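Local atomic coordinates of cutinase-like protein (Cryptococcus sp., PDB entry 2CZQ), a protein that probably hydrolyses carboxylic ester bonds, as expected of a cutinase-like enzyme with the alpha/beta-hydrolase fold. Residues Phe27-Met30 / Asn31-Thr35; Thr91-Ala94 / Leu95-Gly99; Ser148-Ser151 / Gly152-Ser155; Val189-Met192 / Gly193-Ala197. All coordinates share one frame; numbering follows the deposited sequence.

Contact 1: Phe27-Met30 / Asn31-Thr35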
loop_
_atom_site.group_PDB
_atom_site.type_symbol
_atom_site.label_atom_id
_atom_site.label_comp_id
_atom_site.label_asym_id
_atom_site.label_seq_id
_atom_site.Cartn_x
_atom_site.Cartn_y
_atom_site.Cartn_z
ATOM N N PHE A 27 9.120 1.540 0.088
ATOM C CA PHE A 27 9.028 0.091 -0.120
ATOM C C PHE A 27 10.310 -0.568 -0.575
ATOM O O PHE A 27 10.342 -1.774 -0.760
ATOM C CB PHE A 27 7.877 -0.248 -1.078
ATOM C CG PHE A 27 6.633 0.481 -0.733
ATOM C CD1 PHE A 27 5.944 0.164 0.430
ATOM C CD2 PHE A 27 6.205 1.556 -1.495
ATOM C CE1 PHE A 27 4.826 0.883 0.810
ATOM C CE2 PHE A 27 5.077 2.283 -1.129
ATOM C CZ PHE A 27 4.387 1.950 0.030
ATOM N N ARG A 28 11.377 0.203 -0.737
ATOM C CA ARG A 28 12.599 -0.342 -1.321
ATOM C C ARG A 28 13.141 -1.548 -0.551
ATOM O O ARG A 28 13.439 -2.588 -1.143
ATOM C CB ARG A 28 13.667 0.749 -1.409
ATOM C CG ARG A 28 14.798 0.457 -2.382
ATOM C CD ARG A 28 15.740 1.637 -2.634
ATOM N NE ARG A 28 15.079 2.935 -2.484
ATOM C CZ ARG A 28 15.072 3.896 -3.404
ATOM N NH1 ARG A 28 15.689 3.727 -4.567
ATOM N NH2 ARG A 28 14.440 5.035 -3.161
ATOM N N THR A 29 13.279 -1.417 0.764
ATOM C CA THR A 29 13.833 -2.509 1.544
ATOM C C THR A 29 12.918 -3.725 1.535
ATOM O O THR A 29 13.353 -4.821 1.183
ATOM C CB THR A 29 14.153 -2.042 2.955
ATOM O OG1 THR A 29 15.257 -1.136 2.869
ATOM C CG2 THR A 29 14.670 -3.196 3.817
ATOM N N MET A 30 11.648 -3.539 1.878
ATOM C CA MET A 30 10.755 -4.688 1.920
ATOM C C MET A 30 10.677 -5.374 0.563
ATOM O O MET A 30 10.610 -6.600 0.494
ATOM C CB MET A 30 9.364 -4.324 2.442
ATOM C CG MET A 30 8.518 -3.451 1.519
ATOM S SD MET A 30 6.942 -2.997 2.251
ATOM C CE MET A 30 7.467 -1.798 3.491
ATOM N N ASN A 31 10.705 -4.597 -0.520
ATOM C CA ASN A 31 10.590 -5.204 -1.838
ATOM C C ASN A 31 11.827 -5.979 -2.251
ATOM O O ASN A 31 11.714 -6.998 -2.934
ATOM C CB ASN A 31 10.166 -4.180 -2.878
ATOM C CG ASN A 31 8.720 -3.785 -2.717
ATOM O OD1 ASN A 31 7.993 -4.393 -1.936
ATOM N ND2 ASN A 31 8.292 -2.781 -3.469
ATOM N N SER A 32 12.999 -5.523 -1.815
ATOM C CA SER A 32 14.206 -6.325 -1.966
ATOM C C SER A 32 14.062 -7.657 -1.217
ATOM O O SER A 32 14.491 -8.696 -1.704
ATOM C CB SER A 32 15.456 -5.546 -1.544
ATOM O OG SER A 32 15.566 -5.450 -0.139
ATOM N N GLN A 33 13.441 -7.625 -0.042
ATOM C CA GLN A 33 13.235 -8.838 0.744
ATOM C C GLN A 33 12.216 -9.778 0.103
ATOM O O GLN A 33 12.431 -10.990 0.048
ATOM C CB GLN A 33 12.781 -8.493 2.159
ATOM C CG GLN A 33 13.781 -7.722 2.989
ATOM C CD GLN A 33 13.270 -7.540 4.390
ATOM O OE1 GLN A 33 13.561 -8.356 5.273
ATOM N NE2 GLN A 33 12.473 -6.505 4.599
ATOM N N ILE A 34 11.106 -9.221 -0.371
ATOM C CA ILE A 34 10.032 -10.028 -0.946
ATOM C C ILE A 34 10.524 -10.723 -2.210
ATOM O O ILE A 34 10.345 -11.931 -2.367
ATOM C CB ILE A 34 8.786 -9.169 -1.259
ATOM C CG1 ILE A 34 8.178 -8.574 0.013
ATOM C CG2 ILE A 34 7.741 -9.985 -2.023
ATOM C CD1 ILE A 34 7.409 -7.285 -0.237
ATOM N N THR A 35 11.142 -9.957 -3.108
ATOM C CA THR A 35 11.598 -10.527 -4.374
ATOM C C THR A 35 12.741 -11.517 -4.190
ATOM O O THR A 35 12.892 -12.424 -4.999
ATOM C CB THR A 35 11.968 -9.456 -5.417
ATOM O OG1 THR A 35 12.968 -8.568 -4.892
ATOM C CG2 THR A 35 10.750 -8.587 -5.767
#
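The opening turns of helix 28-37, which carries the chain across from strand 9-14 to strand 41-45 in a beta-alpha-beta crossover, form where Phe27, at the N-cap position, meets Asn31. Phe27 O accepts the N-H of Asn31 at 2.9 Å. The asparagine side chain then leans back over the same turn: with CG swung beside its own backbone N (chi1 -72°), its ND2 comes 3.5 Å from Phe27 CB. The buried amide draws its polar partners from beyond the turn, ND2 from Gln23 and OD1 from Gln82. Thr29 O is gripped twice. Ser32 OG donates to it at 2.7 Å, lying in the carbonyl plane on a lone pair, while Gln33 N comes at 3.1 Å nearly along the C=O axis. A similar pairing recurs at Asn31 O, which takes both Thr35 N and, at 2.8 Å, Thr35 OG1. On the inner side Ile34 lays CD1 3.4 Å from Met30 O, and Met30 turns SD to the edge of the Phe27 ring, in its plane. Ile34 rests on Leu11 of strand 9-14 and Phe27 reaches strands 78-84 and 108-114, with helix 187-200 alongside, where Met30 touches Tyr194.

Contact 2: Thr91-Ala94 / Leu95-Gly99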
loop_
_atom_site.group_PDB
_atom_site.type_symbol
_atom_site.label_atom_id
_atom_site.label_comp_id
_atom_site.label_asym_id
_atom_site.label_seq_id
_atom_site.Cartn_x
_atom_site.Cartn_y
_atom_site.Cartn_z
ATOM N N THR A 91 -4.034 4.550 -3.977
ATOM C CA THR A 91 -4.330 3.129 -3.830
ATOM C C THR A 91 -5.718 2.909 -3.232
ATOM O O THR A 91 -6.488 2.082 -3.725
ATOM C CB THR A 91 -3.252 2.455 -2.971
ATOM O OG1 THR A 91 -1.971 2.599 -3.604
ATOM C CG2 THR A 91 -3.474 0.951 -2.901
ATOM N N VAL A 92 -6.039 3.649 -2.170
ATOM C CA VAL A 92 -7.361 3.579 -1.557
ATOM C C VAL A 92 -8.455 3.836 -2.597
ATOM O O VAL A 92 -9.441 3.101 -2.666
ATOM C CB VAL A 92 -7.471 4.573 -0.381
ATOM C CG1 VAL A 92 -8.916 4.729 0.072
ATOM C CG2 VAL A 92 -6.582 4.129 0.773
ATOM N N VAL A 93 -8.269 4.869 -3.409
ATOM C CA VAL A 93 -9.262 5.199 -4.422
ATOM C C VAL A 93 -9.344 4.104 -5.488
ATOM O O VAL A 93 -10.434 3.799 -5.978
ATOM C CB VAL A 93 -9.026 6.613 -4.994
ATOM C CG1 VAL A 93 -10.019 6.939 -6.108
ATOM C CG2 VAL A 93 -9.145 7.639 -3.869
ATOM N N ALA A 94 -8.214 3.472 -5.807
ATOM C CA ALA A 94 -8.247 2.298 -6.680
ATOM C C ALA A 94 -9.129 1.198 -6.093
ATOM O O ALA A 94 -9.914 0.586 -6.814
ATOM C CB ALA A 94 -6.841 1.768 -6.962
ATOM N N LEU A 95 -9.022 0.950 -4.789
ATOM C CA LEU A 95 -9.858 -0.073 -4.155
ATOM C C LEU A 95 -11.334 0.277 -4.285
ATOM O O LEU A 95 -12.171 -0.587 -4.562
ATOM C CB LEU A 95 -9.515 -0.251 -2.679
ATOM C CG LEU A 95 -8.047 -0.441 -2.292
ATOM C CD1 LEU A 95 -7.943 -0.758 -0.811
ATOM C CD2 LEU A 95 -7.361 -1.522 -3.129
ATOM N N GLN A 96 -11.645 1.556 -4.083
ATOM C CA GLN A 96 -13.015 2.038 -4.193
ATOM C C GLN A 96 -13.577 1.807 -5.594
ATOM O O GLN A 96 -14.750 1.467 -5.752
ATOM C CB GLN A 96 -13.088 3.522 -3.825
ATOM C CG GLN A 96 -12.708 3.809 -2.376
ATOM C CD GLN A 96 -12.498 5.288 -2.092
ATOM O OE1 GLN A 96 -12.543 6.122 -2.998
ATOM N NE2 GLN A 96 -12.251 5.615 -0.828
ATOM N N GLN A 97 -12.732 1.977 -6.607
ATOM C CA GLN A 97 -13.140 1.791 -7.994
ATOM C C GLN A 97 -13.185 0.325 -8.408
ATOM O O GLN A 97 -14.033 -0.058 -9.211
ATOM C CB GLN A 97 -12.213 2.556 -8.932
ATOM C CG GLN A 97 -12.411 4.054 -8.852
ATOM C CD GLN A 97 -11.548 4.818 -9.830
ATOM O OE1 GLN A 97 -11.077 4.266 -10.824
ATOM N NE2 GLN A 97 -11.341 6.100 -9.555
ATOM N N LEU A 98 -12.277 -0.487 -7.877
ATOM C CA LEU A 98 -12.233 -1.903 -8.233
ATOM C C LEU A 98 -13.421 -2.688 -7.697
ATOM O O LEU A 98 -13.852 -3.663 -8.307
ATOM C CB LEU A 98 -10.938 -2.548 -7.750
ATOM C CG LEU A 98 -9.659 -2.154 -8.492
ATOM C CD1 LEU A 98 -8.447 -2.708 -7.768
ATOM C CD2 LEU A 98 -9.682 -2.602 -9.946
ATOM N N GLY A 99 -13.952 -2.268 -6.556
ATOM C CA GLY A 99 -15.019 -3.011 -5.918
ATOM C C GLY A 99 -14.484 -4.200 -5.148
ATOM O O GLY A 99 -13.270 -4.373 -5.008
#
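Thr91 and Leu95 face the sheet one turn apart on helix 86-98, the helix that in the alpha/beta-hydrolase fold follows the nucleophile elbow, here consistent with a GxSxG turn just ahead of it. This is the tight side. Thr91 O receives the N-H of Leu95, and Leu95 folds over that same oxygen, its CG beside its own backbone N (chi1 -50°) and 3.3 Å from Thr91 O. Both side chains press on Leu81 and Val111, so strands 78-84 and 108-114 back this face of the helix; the buried hydroxyl of Thr91 is satisfied by Gly87 O in the preceding turn. Round the helix the contacts become longer and mixed with polar groups. Gln96 runs out extended and crosses the valines of the previous turn: its NE2 lies 3.6 Å from Val92 CG1 and its OE1 3.8 Å from Val93 CG2. The amide is held in place from outside, because NE2 bonds to the carbonyl oxygens of Gln146 and Ser148. The solvent side belongs to the exposed Gln97, which touches Val93 CG1 with NE2 at 3.8 Å and whose side chain also meets Thr60 and Ile64 of helix 57-73. At the C-terminal end Gly99 takes a positive phi of 80° as the chain leaves the helix, its N still bonded to Leu95 O at 3.2 Å. One residue earlier, Ala94 O accepts Leu98 N at 2.8 Å, with Leu98 CG sitting 3.2 Å from that same oxygen.

Contact 3: Ser148-Ser151 / Gly152-Ser155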
loop_
_atom_site.group_PDB
_atom_site.type_symbol
_atom_site.label_atom_id
_atom_site.label_comp_id
_atom_site.label_asym_id
_atom_site.label_seq_id
_atom_site.Cartn_x
_atom_site.Cartn_y
_atom_site.Cartn_z
ATOM N N SER A 148 -12.244 5.995 2.514
ATOM C CA SER A 148 -11.393 5.062 3.232
ATOM C C SER A 148 -11.239 3.749 2.472
ATOM O O SER A 148 -11.875 3.531 1.437
ATOM C CB SER A 148 -12.016 4.782 4.599
ATOM O OG SER A 148 -13.318 4.248 4.444
ATOM N N VAL A 149 -10.381 2.878 2.995
ATOM C CA VAL A 149 -10.327 1.494 2.544
ATOM C C VAL A 149 -11.735 0.909 2.691
ATOM O O VAL A 149 -12.289 0.933 3.791
ATOM C CB VAL A 149 -9.337 0.677 3.410
ATOM C CG1 VAL A 149 -9.396 -0.807 3.067
ATOM C CG2 VAL A 149 -7.915 1.206 3.261
ATOM N N PRO A 150 -12.344 0.415 1.610
ATOM C CA PRO A 150 -13.692 -0.163 1.732
ATOM C C PRO A 150 -13.715 -1.374 2.657
ATOM O O PRO A 150 -12.740 -2.120 2.743
ATOM C CB PRO A 150 -14.040 -0.568 0.299
ATOM C CG PRO A 150 -13.146 0.269 -0.554
ATOM C CD PRO A 150 -11.857 0.395 0.217
ATOM N N SER A 151 -14.839 -1.565 3.340
ATOM C CA SER A 151 -14.980 -2.658 4.301
ATOM C C SER A 151 -14.570 -4.019 3.731
ATOM O O SER A 151 -13.928 -4.809 4.418
ATOM C CB SER A 151 -16.395 -2.701 4.885
ATOM O OG SER A 151 -17.349 -2.993 3.887
ATOM N N GLY A 152 -14.914 -4.277 2.470
ATOM C CA GLY A 152 -14.626 -5.555 1.833
ATOM C C GLY A 152 -13.163 -5.795 1.492
ATOM O O GLY A 152 -12.805 -6.901 1.080
ATOM N N TRP A 153 -12.328 -4.768 1.665
ATOM C CA TRP A 153 -10.883 -4.855 1.455
ATOM C C TRP A 153 -10.093 -4.948 2.761
ATOM O O TRP A 153 -8.908 -5.299 2.749
ATOM C CB TRP A 153 -10.394 -3.627 0.691
ATOM C CG TRP A 153 -10.671 -3.644 -0.773
ATOM C CD1 TRP A 153 -11.770 -3.149 -1.412
ATOM C CD2 TRP A 153 -9.824 -4.173 -1.789
ATOM N NE1 TRP A 153 -11.655 -3.334 -2.769
ATOM C CE2 TRP A 153 -10.463 -3.960 -3.027
ATOM C CE3 TRP A 153 -8.573 -4.806 -1.781
ATOM C CZ2 TRP A 153 -9.899 -4.360 -4.243
ATOM C CZ3 TRP A 153 -8.014 -5.201 -2.985
ATOM C CH2 TRP A 153 -8.675 -4.975 -4.199
ATOM N N VAL A 154 -10.728 -4.614 3.881
ATOM C CA VAL A 154 -10.017 -4.461 5.148
ATOM C C VAL A 154 -9.253 -5.725 5.562
ATOM O O VAL A 154 -8.127 -5.632 6.053
ATOM C CB VAL A 154 -10.972 -3.972 6.260
ATOM C CG1 VAL A 154 -10.316 -4.052 7.632
ATOM C CG2 VAL A 154 -11.425 -2.543 5.974
ATOM N N SER A 155 -9.850 -6.896 5.349
ATOM C CA SER A 155 -9.250 -8.146 5.811
ATOM C C SER A 155 -7.931 -8.508 5.127
ATOM O O SER A 155 -7.181 -9.335 5.643
ATOM C CB SER A 155 -10.240 -9.302 5.695
ATOM O OG SER A 155 -10.444 -9.657 4.344
HETATM O O HOH W 1 -12.552 -7.235 4.439
#
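Val149 and Pro150 receive Trp153 in the loop between helix 143-146 and strand 157-160, where two overlapping type I beta turns reverse the chain. Pro150 O takes the N-H of Trp153 at 2.9 Å, and Ser151 O takes that of Val154 at a longer 3.3 Å; in each case the donor stands above the carbonyl plane instead of on a lone pair. The tryptophan side chain can be followed outward. Its CB lies 3.5 Å from Pro150 O and 3.8 Å from Val149 CG1, the two side chains crossing at about a right angle. The first torsion of Trp153 places CG beside the backbone N (chi1 -77°), and the indole runs alongside the proline. Trp153 CD1 meets Pro150 CG at 3.8 Å, an oblique approach. Next along the ring, NE1 makes a weak hydrogen bond to Gly99 O just past the end of helix 86-98. The indole also meets Phe105 edge-to-face, and at its far end the six-membered ring lies by Leu95 CD2. Back at the turn, Val149 CG1 finds a second apolar neighbour in Val154 CG2, 3.9 Å away. One water donates to Ser151 O at 2.8 Å and accepts from Ser155 N, linking the carbonyl of Ser151 to the N-H four residues on. Pro150 and Trp153 thus lie on Leu95 of helix 86-98 and Val149 on Val92, while Val154 turns to Thr124 and Cys125; Val149 and Trp153 also touch strand 108-114 through Leu113 and Val111.

Contact 4: Val189-Met192 / Gly193-Ala197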
loop_
_atom_site.group_PDB
_atom_site.type_symbol
_atom_site.label_atom_id
_atom_site.label_comp_id
_atom_site.label_asym_id
_atom_site.label_seq_id
_atom_site.Cartn_x
_atom_site.Cartn_y
_atom_site.Cartn_z
ATOM N N VAL A 189 8.413 -1.319 10.178
ATOM C CA VAL A 189 7.597 -1.117 8.985
ATOM C C VAL A 189 8.063 -2.001 7.828
ATOM O O VAL A 189 7.252 -2.697 7.205
ATOM C CB VAL A 189 7.600 0.370 8.560
ATOM C CG1 VAL A 189 6.880 0.560 7.240
ATOM C CG2 VAL A 189 6.961 1.246 9.636
ATOM N N GLN A 190 9.363 -1.975 7.548
ATOM C CA GLN A 190 9.894 -2.719 6.413
ATOM C C GLN A 190 9.700 -4.219 6.606
ATOM O O GLN A 190 9.269 -4.917 5.693
ATOM C CB GLN A 190 11.364 -2.376 6.158
ATOM C CG GLN A 190 11.598 -0.937 5.699
ATOM C CD GLN A 190 10.798 -0.591 4.460
ATOM O OE1 GLN A 190 10.824 -1.328 3.475
ATOM N NE2 GLN A 190 10.076 0.525 4.508
ATOM N N THR A 191 9.986 -4.710 7.807
ATOM C CA THR A 191 9.848 -6.135 8.070
ATOM C C THR A 191 8.391 -6.568 8.006
ATOM O O THR A 191 8.071 -7.595 7.412
ATOM C CB THR A 191 10.472 -6.493 9.414
ATOM O OG1 THR A 191 11.836 -6.049 9.426
ATOM C CG2 THR A 191 10.523 -8.011 9.592
ATOM N N MET A 192 7.509 -5.783 8.610
ATOM C CA MET A 192 6.086 -6.085 8.571
ATOM C C MET A 192 5.581 -6.149 7.136
ATOM O O MET A 192 4.801 -7.035 6.797
ATOM C CB MET A 192 5.342 -5.020 9.359
ATOM C CG MET A 192 3.881 -5.261 9.584
ATOM S SD MET A 192 3.263 -4.209 10.910
ATOM C CE MET A 192 3.874 -2.567 10.446
ATOM N N GLY A 193 6.014 -5.204 6.305
ATOM C CA GLY A 193 5.588 -5.162 4.914
ATOM C C GLY A 193 6.063 -6.356 4.108
ATOM O O GLY A 193 5.319 -6.894 3.282
ATOM N N TYR A 194 7.305 -6.767 4.348
ATOM C CA TYR A 194 7.873 -7.938 3.693
ATOM C C TYR A 194 7.131 -9.209 4.117
ATOM O O TYR A 194 6.721 -10.002 3.268
ATOM C CB TYR A 194 9.392 -8.014 3.944
ATOM C CG TYR A 194 9.917 -9.385 4.291
ATOM C CD1 TYR A 194 10.279 -9.696 5.600
ATOM C CD2 TYR A 194 10.039 -10.378 3.321
ATOM C CE1 TYR A 194 10.752 -10.954 5.935
ATOM C CE2 TYR A 194 10.511 -11.640 3.648
ATOM C CZ TYR A 194 10.864 -11.921 4.954
ATOM O OH TYR A 194 11.316 -13.179 5.265
ATOM N N LYS A 195 6.933 -9.397 5.422
ATOM C CA LYS A 195 6.247 -10.594 5.897
ATOM C C LYS A 195 4.803 -10.644 5.414
ATOM O O LYS A 195 4.312 -11.703 5.012
ATOM C CB LYS A 195 6.301 -10.694 7.419
ATOM C CG LYS A 195 7.684 -11.001 7.945
ATOM C CD LYS A 195 7.704 -11.343 9.420
ATOM C CE LYS A 195 9.129 -11.670 9.836
ATOM N NZ LYS A 195 9.262 -12.174 11.230
ATOM N N PHE A 196 4.135 -9.493 5.453
ATOM C CA PHE A 196 2.755 -9.374 4.997
ATOM C C PHE A 196 2.640 -9.821 3.540
ATOM O O PHE A 196 1.816 -10.676 3.206
ATOM C CB PHE A 196 2.282 -7.928 5.164
ATOM C CG PHE A 196 0.939 -7.636 4.555
ATOM C CD1 PHE A 196 -0.231 -7.984 5.216
ATOM C CD2 PHE A 196 0.845 -6.980 3.330
ATOM C CE1 PHE A 196 -1.474 -7.688 4.662
ATOM C CE2 PHE A 196 -0.392 -6.687 2.772
ATOM C CZ PHE A 196 -1.549 -7.038 3.443
ATOM N N ALA A 197 3.479 -9.248 2.683
ATOM C CA ALA A 197 3.438 -9.562 1.260
ATOM C C ALA A 197 3.745 -11.030 0.995
ATOM O O ALA A 197 3.008 -11.694 0.273
ATOM C CB ALA A 197 4.387 -8.681 0.494
#
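Val189 and Gly193 are joined by one of the regular backbone bonds of helix 187-200, the last helix of the fold. Gly193 N donates to Val189 O at 2.9 Å. Tyr194 follows, its N bonded to Gln190 O, but its side chain is unusual: chi1 of 136° lies off the staggered positions and swings CD1 to 3.5 Å from Thr191 O, which approaches the ring obliquely. Tyr194 CB and the base of its ring lie near Gln33 and Met30 of helix 28-37. Lys195 N makes a nearly straight bond, 171° at the hydrogen, to Thr191 O, and the extended lysine chain runs beside the threonine, CE 3.9 Å from Thr191 CG2. Phe196 N bonds to Met192 O, with CB only 3.1 Å from that oxygen; CG then points opposite the backbone N (chi1 172°), and the ring departs towards Leu158 and Phe112 in the sheet. Ala197 continues with its N on Gly193 O at 3.0 Å and its methyl against Ile34. Cohesion within the helix is therefore mainly that of its backbone, while several side chains, Gln190, Met192, Phe196 and Ala197 among them, meet other elements. Gln190 is the clearest case: both ends of its buried amide are bonded, NE2 to Gly26 O and Tyr183 O, and OE1 to Met30 N, a first-turn N-H of helix 28-37 for which that helix itself supplies no acceptor.

In the fold
Contacts 1 to 4 follow one another along the chain without interleaving, yet they form two pairs in space. Contacts 1 and 4, centres about 8 Å apart, join helix 28-37 to helix 187-200; contacts 2 and 3, about 9 Å apart, join helix 86-98 to the loop before strand 157-160. The pairs lie on either side of the central parallel sheet, with the centres of contacts 1 and 2 about 24 Å apart and their nearest atoms about 7 Å apart. Strands 78-84 and 108-114 meet contacts 1 and 2 from opposite faces. This is the layered order of an alpha/beta hydrolase, in which chain-distant helices close both faces of one sheet.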